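Local coordinates for filamentous hemagglutinin (Bordetella pertussis, PDB 1RWR), which serves as an adhesin whose amino-terminal domain, a beta-helix, probably directs its export across the outer membrane by two-partner secretion, at residues Gly2-Gly7 / Phe36-Val41; Ala75-Val80 / Ile102-Asn107. One frame throughout, in Å; residues are numbered along the deposited sequence.

How the contacts relate
Contacts 1 and 2 are neighbours at the amino-terminal end of a right-handed beta-helix, their centres about 10 Å apart. Strand 31-36 is the first strand of a long parallel sheet and strand 75-80 the second, so that the amide N of F36 probably bonds to E79 O at 2.9 Å; contact 2 then joins 75-80 to the next strand, 99-104. Contact 1 lies at the outer end of this stack, where G2-G7 runs antiparallel to the chain leaving the first strand. Inside the helix the two contacts share packing: F36 CE2 lies 3.8 Å from A78 CB, and F39 CB lies 3.5 Å from V80 CG2.

Contact 1: Gly2-Gly7 / Phe36-Val41; sequences GLVPQG and FQQFNV
G2 meets N40 through its carbonyl: N40 ND2 donates to G2 O at 2.9 Å. G2 O lies close to the plane of the N40 amide, and the N-H points onto a lone pair of the oxygen. The other end of that amide, OD1, accepts from the backbone N of R87, so both ends are used and its rotation is fixed. L3, a buried leucine, sends CD2 alongside the F39 ring, 3.4 Å from CD1, while its CG and CD2 also pack on N40 O. At V4 the backbones pair as antiparallel strands: V4 N gives a nearly straight bond (175°) to Q38 O, and V4 O receives Q37 N at 2.8 Å in a more bent one. Because Q37 and Q38 both face this valine, the pairing is a classic beta bulge, placed where the chain turns a corner after strand 31-36, on the terminal turn of the beta-helix. The valine's CG1, anti to the backbone N (chi1 -179°), lies beside Q37 OE1, and CG2 reaches Q38 NE2; Q37 NE2 donates to D82 OD2, and Q38 OE1 is hydrogen-bonded to Q1 N. P5 forms a non-hydrogen-bonded pair with F36, where a residue lacking an N-H fits, and sets CA 3.6 Å from F36 CD1. Q6 lays its amide against the F36-Q37 peptide, its plane 49° from that of the Q37 amide, while NE2 donates to T81 OG1.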
ATOM      1  N   GLY A   2     -16.157  -9.297   7.292  1.00 22.65           N
ATOM      2  CA  GLY A   2     -16.805  -8.230   6.579  1.00 21.10           C
ATOM      3  C   GLY A   2     -16.316  -6.882   7.054  1.00 19.28           C
ATOM      4  O   GLY A   2     -15.125  -6.695   7.253  1.00 17.96           O
ATOM      5  N   LEU A   3     -17.248  -5.942   7.173  1.00 18.53           N
ATOM      6  CA  LEU A   3     -16.945  -4.562   7.569  1.00 17.33           C
ATOM      7  C   LEU A   3     -17.730  -4.231   8.819  1.00 16.66           C
ATOM      8  O   LEU A   3     -18.972  -4.171   8.781  1.00 16.24           O
ATOM      9  CB  LEU A   3     -17.361  -3.590   6.442  1.00 17.57           C
ATOM     10  CG  LEU A   3     -16.563  -3.532   5.166  1.00 18.90           C
ATOM     11  CD1 LEU A   3     -17.333  -2.836   4.026  1.00 20.98           C
ATOM     12  CD2 LEU A   3     -15.253  -2.823   5.409  1.00 18.84           C
ATOM     13  N   VAL A   4     -17.024  -4.005   9.916  1.00 16.32           N
ATOM     14  CA  VAL A   4     -17.640  -3.681  11.187  1.00 16.01           C
ATOM     15  C   VAL A   4     -17.000  -2.413  11.702  1.00 15.25           C
ATOM     16  O   VAL A   4     -15.906  -2.462  12.249  1.00 14.40           O
ATOM     17  CB  VAL A   4     -17.485  -4.855  12.214  1.00 16.19           C
ATOM     18  CG1 VAL A   4     -18.142  -4.521  13.536  1.00 17.81           C
ATOM     19  CG2 VAL A   4     -18.093  -6.086  11.663  1.00 17.97           C
ATOM     20  N   PRO A   5     -17.670  -1.276  11.521  1.00 14.74           N
ATOM     21  CA  PRO A   5     -17.092  -0.002  11.947  1.00 15.21           C
ATOM     22  C   PRO A   5     -17.204   0.233  13.439  1.00 15.63           C
ATOM     23  O   PRO A   5     -17.983  -0.462  14.166  1.00 17.15           O
ATOM     24  CB  PRO A   5     -17.946   1.028  11.214  1.00 15.95           C
ATOM     25  CG  PRO A   5     -19.309   0.380  11.130  1.00 14.52           C
ATOM     26  CD  PRO A   5     -19.024  -1.102  10.941  1.00 14.83           C
ATOM     27  N   GLN A   6     -16.449   1.234  13.868  1.00 15.80           N
ATOM     28  CA  GLN A   6     -16.488   1.760  15.229  1.00 16.69           C
ATOM     29  C   GLN A   6     -16.639   3.278  15.197  1.00 17.09           C
ATOM     30  O   GLN A   6     -16.384   3.911  14.175  1.00 17.39           O
ATOM     31  CB  GLN A   6     -15.211   1.377  15.965  1.00 16.67           C
ATOM     32  CG  GLN A   6     -15.133  -0.149  16.207  1.00 18.38           C
ATOM     33  CD  GLN A   6     -13.818  -0.665  16.729  1.00 22.43           C
ATOM     34  OE1 GLN A   6     -13.792  -1.700  17.423  1.00 28.51           O
ATOM     35  NE2 GLN A   6     -12.749  -0.001  16.430  1.00 20.82           N
ATOM     36  N   GLY A   7     -17.129   3.844  16.298  1.00 17.16           N
ATOM     37  CA  GLY A   7     -17.269   5.287  16.455  1.00 17.95           C
ATOM     38  C   GLY A   7     -18.290   5.891  15.513  1.00 18.08           C
ATOM     39  O   GLY A   7     -19.365   5.345  15.321  1.00 18.07           O
ATOM     40  N   PHE A  36     -12.189   0.352  12.727  1.00 14.75           N
ATOM     41  CA  PHE A  36     -13.005  -0.811  12.442  1.00 14.54           C
ATOM     42  C   PHE A  36     -12.584  -1.971  13.311  1.00 15.01           C
ATOM     43  O   PHE A  36     -11.391  -2.217  13.501  1.00 13.93           O
ATOM     44  CB  PHE A  36     -12.774  -1.272  11.006  1.00 15.29           C
ATOM     45  CG  PHE A  36     -13.312  -0.349   9.966  1.00 13.94           C
ATOM     46  CD1 PHE A  36     -14.568  -0.551   9.438  1.00 13.78           C
ATOM     47  CD2 PHE A  36     -12.556   0.741   9.520  1.00 14.40           C
ATOM     48  CE1 PHE A  36     -15.086   0.307   8.460  1.00 15.37           C
ATOM     49  CE2 PHE A  36     -13.076   1.572   8.535  1.00 14.05           C
ATOM     50  CZ  PHE A  36     -14.333   1.353   8.017  1.00 15.01           C
ATOM     51  N   GLN A  37     -13.571  -2.700  13.814  1.00 15.71           N
ATOM     52  CA  GLN A  37     -13.317  -3.996  14.440  1.00 17.17           C
ATOM     53  C   GLN A  37     -12.836  -5.017  13.393  1.00 16.17           C
ATOM     54  O   GLN A  37     -11.909  -5.803  13.675  1.00 16.54           O
ATOM     55  CB  GLN A  37     -14.598  -4.493  15.102  1.00 18.04           C
ATOM     56  CG  GLN A  37     -14.395  -5.601  16.089  1.00 24.23           C
ATOM     57  CD  GLN A  37     -14.827  -6.938  15.553  1.00 31.78           C
ATOM     58  OE1 GLN A  37     -15.919  -7.070  14.969  1.00 36.30           O
ATOM     59  NE2 GLN A  37     -13.979  -7.950  15.742  1.00 35.66           N
ATOM     60  N   GLN A  38     -13.477  -4.984  12.218  1.00 15.23           N
ATOM     61  CA  GLN A  38     -13.164  -5.807  11.063  1.00 15.90           C
ATOM     62  C   GLN A  38     -13.229  -4.954   9.790  1.00 14.62           C
ATOM     63  O   GLN A  38     -14.183  -4.174   9.605  1.00 13.48           O
ATOM     64  CB  GLN A  38     -14.181  -6.956  10.928  1.00 17.68           C
ATOM     65  CG  GLN A  38     -14.028  -8.010  12.005  1.00 21.63           C
ATOM     66  CD  GLN A  38     -14.905  -9.186  11.768  1.00 28.27           C
ATOM     67  OE1 GLN A  38     -14.596 -10.044  10.914  1.00 33.04           O
ATOM     68  NE2 GLN A  38     -16.019  -9.241  12.485  1.00 31.10           N
ATOM     69  N   PHE A  39     -12.201  -5.069   8.950  1.00 13.12           N
ATOM     70  CA  PHE A  39     -12.186  -4.397   7.631  1.00 12.55           C
ATOM     71  C   PHE A  39     -11.751  -5.343   6.535  1.00 12.63           C
ATOM     72  O   PHE A  39     -10.609  -5.849   6.540  1.00 14.33           O
ATOM     73  CB  PHE A  39     -11.274  -3.171   7.644  1.00 12.04           C
ATOM     74  CG  PHE A  39     -11.403  -2.341   6.419  1.00 13.06           C
ATOM     75  CD1 PHE A  39     -12.372  -1.354   6.352  1.00 13.04           C
ATOM     76  CD2 PHE A  39     -10.579  -2.566   5.310  1.00 14.21           C
ATOM     77  CE1 PHE A  39     -12.536  -0.592   5.195  1.00 13.34           C
ATOM     78  CE2 PHE A  39     -10.772  -1.834   4.134  1.00 14.50           C
ATOM     79  CZ  PHE A  39     -11.745  -0.857   4.088  1.00 14.30           C
ATOM     80  N   ASN A  40     -12.658  -5.603   5.611  1.00 13.18           N
ATOM     81  CA  ASN A  40     -12.410  -6.457   4.474  1.00 12.92           C
ATOM     82  C   ASN A  40     -13.174  -5.901   3.298  1.00 12.93           C
ATOM     83  O   ASN A  40     -14.296  -5.387   3.467  1.00 14.82           O
ATOM     84  CB  ASN A  40     -12.895  -7.901   4.772  1.00 12.82           C
ATOM     85  CG  ASN A  40     -12.180  -8.511   5.923  1.00 12.87           C
ATOM     86  OD1 ASN A  40     -11.061  -9.015   5.765  1.00 12.29           O
ATOM     87  ND2 ASN A  40     -12.770  -8.427   7.117  1.00 13.25           N
ATOM     88  N   VAL A  41     -12.632  -6.081   2.103  1.00 12.27           N
ATOM     89  CA  VAL A  41     -13.273  -5.665   0.870  1.00 11.86           C
ATOM     90  C   VAL A  41     -13.268  -6.886  -0.077  1.00 12.88           C
ATOM     91  O   VAL A  41     -12.248  -7.555  -0.257  1.00 12.57           O
ATOM     92  CB  VAL A  41     -12.550  -4.463   0.223  1.00 10.74           C
ATOM     93  CG1 VAL A  41     -13.236  -4.067  -1.070  1.00 12.63           C
ATOM     94  CG2 VAL A  41     -12.524  -3.280   1.195  1.00 12.33           C
TER

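Contact 2: Ala75-Val80 / Ile102-Asn107; sequences AILAEV and IIANPN
I76 O accepts from I102 N, the first of four backbone bonds, each 2.9 Å long, that join the strands; A78 N to I102 O, A104 N to A78 O and V80 N to A104 O follow. A78 therefore uses both its N-H and its carbonyl on this neighbour, whereas L77 bonds through its backbone to S32 and N34 of strand 31-36, and its O also accepts N34 ND2. The acceptors also receive CA-H contacts, such as L77 CA to I102 O at 3.3 Å. Apolar residues suit the face of A78, whose methyl leaves room for the end of I103, CD1 lying 3.8 Å from A78 CB. On the other face L77 CD1 packs against I102 CG2 at 3.6 Å. E79 is buried, yet its carboxylate is matched by K35 and H33 at OE1 and R128 at OE2, which would probably favour the charged form. At the end of strand 75-80, V80 sets CB and CG2 against the amide of N105, just past strand 99-104. There ND2 donates to S84 O and S86 OG, while OD1 accepts N107 N at 2.9 Å in an Asx turn. In-register parallel strands from successive coils are typical of a right-handed parallel beta-helix.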
ATOM      1  N   ALA A  75      -7.499  12.726   3.156  1.00 13.05           N
ATOM      2  CA  ALA A  75      -6.910  11.407   3.413  1.00 12.82           C
ATOM      3  C   ALA A  75      -7.936  10.628   4.221  1.00 12.90           C
ATOM      4  O   ALA A  75      -8.503  11.143   5.164  1.00 12.88           O
ATOM      5  CB  ALA A  75      -5.611  11.519   4.198  1.00 12.27           C
ATOM      6  N   ILE A  76      -8.172   9.389   3.824  1.00 12.75           N
ATOM      7  CA  ILE A  76      -9.109   8.518   4.489  1.00 12.52           C
ATOM      8  C   ILE A  76      -8.289   7.326   4.994  1.00 12.64           C
ATOM      9  O   ILE A  76      -7.696   6.588   4.215  1.00 12.18           O
ATOM     10  CB  ILE A  76     -10.203   8.050   3.483  1.00 12.55           C
ATOM     11  CG1 ILE A  76     -11.077   9.242   2.992  1.00 13.08           C
ATOM     12  CG2 ILE A  76     -11.120   7.010   4.140  1.00 11.55           C
ATOM     13  CD1 ILE A  76     -11.900   8.961   1.752  1.00 15.85           C
ATOM     14  N   LEU A  77      -8.224   7.204   6.320  1.00 12.21           N
ATOM     15  CA  LEU A  77      -7.578   6.126   7.003  1.00 12.07           C
ATOM     16  C   LEU A  77      -8.627   5.170   7.554  1.00 11.82           C
ATOM     17  O   LEU A  77      -9.551   5.597   8.258  1.00 12.02           O
ATOM     18  CB  LEU A  77      -6.848   6.716   8.195  1.00 12.52           C
ATOM     19  CG  LEU A  77      -6.204   5.768   9.196  1.00 12.95           C
ATOM     20  CD1 LEU A  77      -5.138   4.852   8.579  1.00 14.28           C
ATOM     21  CD2 LEU A  77      -5.581   6.637  10.285  1.00 14.21           C
ATOM     22  N   ALA A  78      -8.479   3.901   7.230  1.00 11.90           N
ATOM     23  CA  ALA A  78      -9.249   2.821   7.787  1.00 12.26           C
ATOM     24  C   ALA A  78      -8.268   2.004   8.604  1.00 12.82           C
ATOM     25  O   ALA A  78      -7.343   1.429   8.034  1.00 13.89           O
ATOM     26  CB  ALA A  78      -9.851   1.931   6.651  1.00 11.63           C
ATOM     27  N   GLU A  79      -8.453   1.971   9.919  1.00 12.01           N
ATOM     28  CA  GLU A  79      -7.571   1.269  10.852  1.00 13.23           C
ATOM     29  C   GLU A  79      -8.334   0.167  11.544  1.00 13.73           C
ATOM     30  O   GLU A  79      -9.380   0.430  12.117  1.00 14.15           O
ATOM     31  CB  GLU A  79      -7.098   2.239  11.949  1.00 13.40           C
ATOM     32  CG  GLU A  79      -6.170   1.592  12.951  1.00 14.60           C
ATOM     33  CD  GLU A  79      -5.907   2.428  14.200  1.00 17.96           C
ATOM     34  OE1 GLU A  79      -6.362   3.571  14.268  1.00 21.43           O
ATOM     35  OE2 GLU A  79      -5.161   1.959  15.098  1.00 18.61           O
ATOM     36  N   VAL A  80      -7.836  -1.054  11.487  1.00 13.64           N
ATOM     37  CA  VAL A  80      -8.448  -2.160  12.206  1.00 14.37           C
ATOM     38  C   VAL A  80      -7.898  -2.205  13.627  1.00 15.66           C
ATOM     39  O   VAL A  80      -6.685  -2.257  13.830  1.00 14.22           O
ATOM     40  CB  VAL A  80      -8.205  -3.504  11.507  1.00 14.78           C
ATOM     41  CG1 VAL A  80      -8.668  -4.685  12.390  1.00 16.44           C
ATOM     42  CG2 VAL A  80      -8.910  -3.549  10.187  1.00 16.99           C
ATOM     43  N   ILE A 102      -5.545   5.074   3.062  1.00 10.96           N
ATOM     44  CA  ILE A 102      -4.608   4.331   3.903  1.00 11.68           C
ATOM     45  C   ILE A 102      -5.406   3.262   4.599  1.00 11.54           C
ATOM     46  O   ILE A 102      -6.378   3.572   5.312  1.00 10.32           O
ATOM     47  CB  ILE A 102      -3.944   5.249   4.978  1.00 12.15           C
ATOM     48  CG1 ILE A 102      -3.271   6.485   4.379  1.00 15.48           C
ATOM     49  CG2 ILE A 102      -2.936   4.452   5.755  1.00 13.98           C
ATOM     50  CD1 ILE A 102      -4.178   7.645   4.133  1.00 22.20           C
ATOM     51  N   ILE A 103      -4.997   2.011   4.402  1.00 10.64           N
ATOM     52  CA  ILE A 103      -5.596   0.856   5.062  1.00 10.83           C
ATOM     53  C   ILE A 103      -4.536   0.257   5.991  1.00 11.32           C
ATOM     54  O   ILE A 103      -3.500  -0.191   5.558  1.00 11.96           O
ATOM     55  CB  ILE A 103      -6.096  -0.206   4.050  1.00 11.69           C
ATOM     56  CG1 ILE A 103      -6.980   0.379   2.921  1.00 15.74           C
ATOM     57  CG2 ILE A 103      -6.851  -1.337   4.821  1.00 13.40           C
ATOM     58  CD1 ILE A 103      -8.143   1.044   3.369  1.00 18.73           C
ATOM     59  N   ALA A 104      -4.802   0.275   7.283  1.00 12.44           N
ATOM     60  CA  ALA A 104      -3.845  -0.149   8.315  1.00 11.35           C
ATOM     61  C   ALA A 104      -4.404  -1.277   9.152  1.00 11.60           C
ATOM     62  O   ALA A 104      -5.438  -1.133   9.825  1.00 12.72           O
ATOM     63  CB  ALA A 104      -3.472   1.036   9.203  1.00 11.50           C
ATOM     64  N   ASN A 105      -3.714  -2.411   9.154  1.00 11.93           N
ATOM     65  CA  ASN A 105      -4.115  -3.526   9.981  1.00 12.09           C
ATOM     66  C   ASN A 105      -2.836  -4.275  10.452  1.00 12.51           C
ATOM     67  O   ASN A 105      -2.228  -5.014   9.685  1.00 12.12           O
ATOM     68  CB  ASN A 105      -5.069  -4.446   9.214  1.00 12.27           C
ATOM     69  CG  ASN A 105      -5.632  -5.558  10.115  1.00 13.62           C
ATOM     70  OD1 ASN A 105      -5.068  -5.828  11.197  1.00 14.06           O
ATOM     71  ND2 ASN A 105      -6.696  -6.205   9.679  1.00 12.49           N
ATOM     72  N   PRO A 106      -2.408  -4.057  11.686  1.00 12.85           N
ATOM     73  CA  PRO A 106      -1.216  -4.735  12.199  1.00 13.83           C
ATOM     74  C   PRO A 106      -1.269  -6.258  12.163  1.00 13.93           C
ATOM     75  O   PRO A 106      -0.224  -6.877  12.191  1.00 14.13           O
ATOM     76  CB  PRO A 106      -1.083  -4.196  13.621  1.00 14.72           C
ATOM     77  CG  PRO A 106      -1.666  -2.837  13.514  1.00 14.49           C
ATOM     78  CD  PRO A 106      -2.884  -3.012  12.628  1.00 14.66           C
ATOM     79  N   ASN A 107      -2.449  -6.828  12.070  1.00 13.94           N
ATOM     80  CA  ASN A 107      -2.594  -8.283  12.007  1.00 13.82           C
ATOM     81  C   ASN A 107      -2.254  -8.882  10.665  1.00 14.56           C
ATOM     82  O   ASN A 107      -2.046 -10.090  10.551  1.00 16.54           O
ATOM     83  CB  ASN A 107      -4.003  -8.656  12.393  1.00 14.59           C
ATOM     84  CG  ASN A 107      -4.372  -8.108  13.754  1.00 15.47           C
ATOM     85  OD1 ASN A 107      -3.691  -8.414  14.768  1.00 15.91           O
ATOM     86  ND2 ASN A 107      -5.375  -7.259  13.795  1.00 16.31           N
TER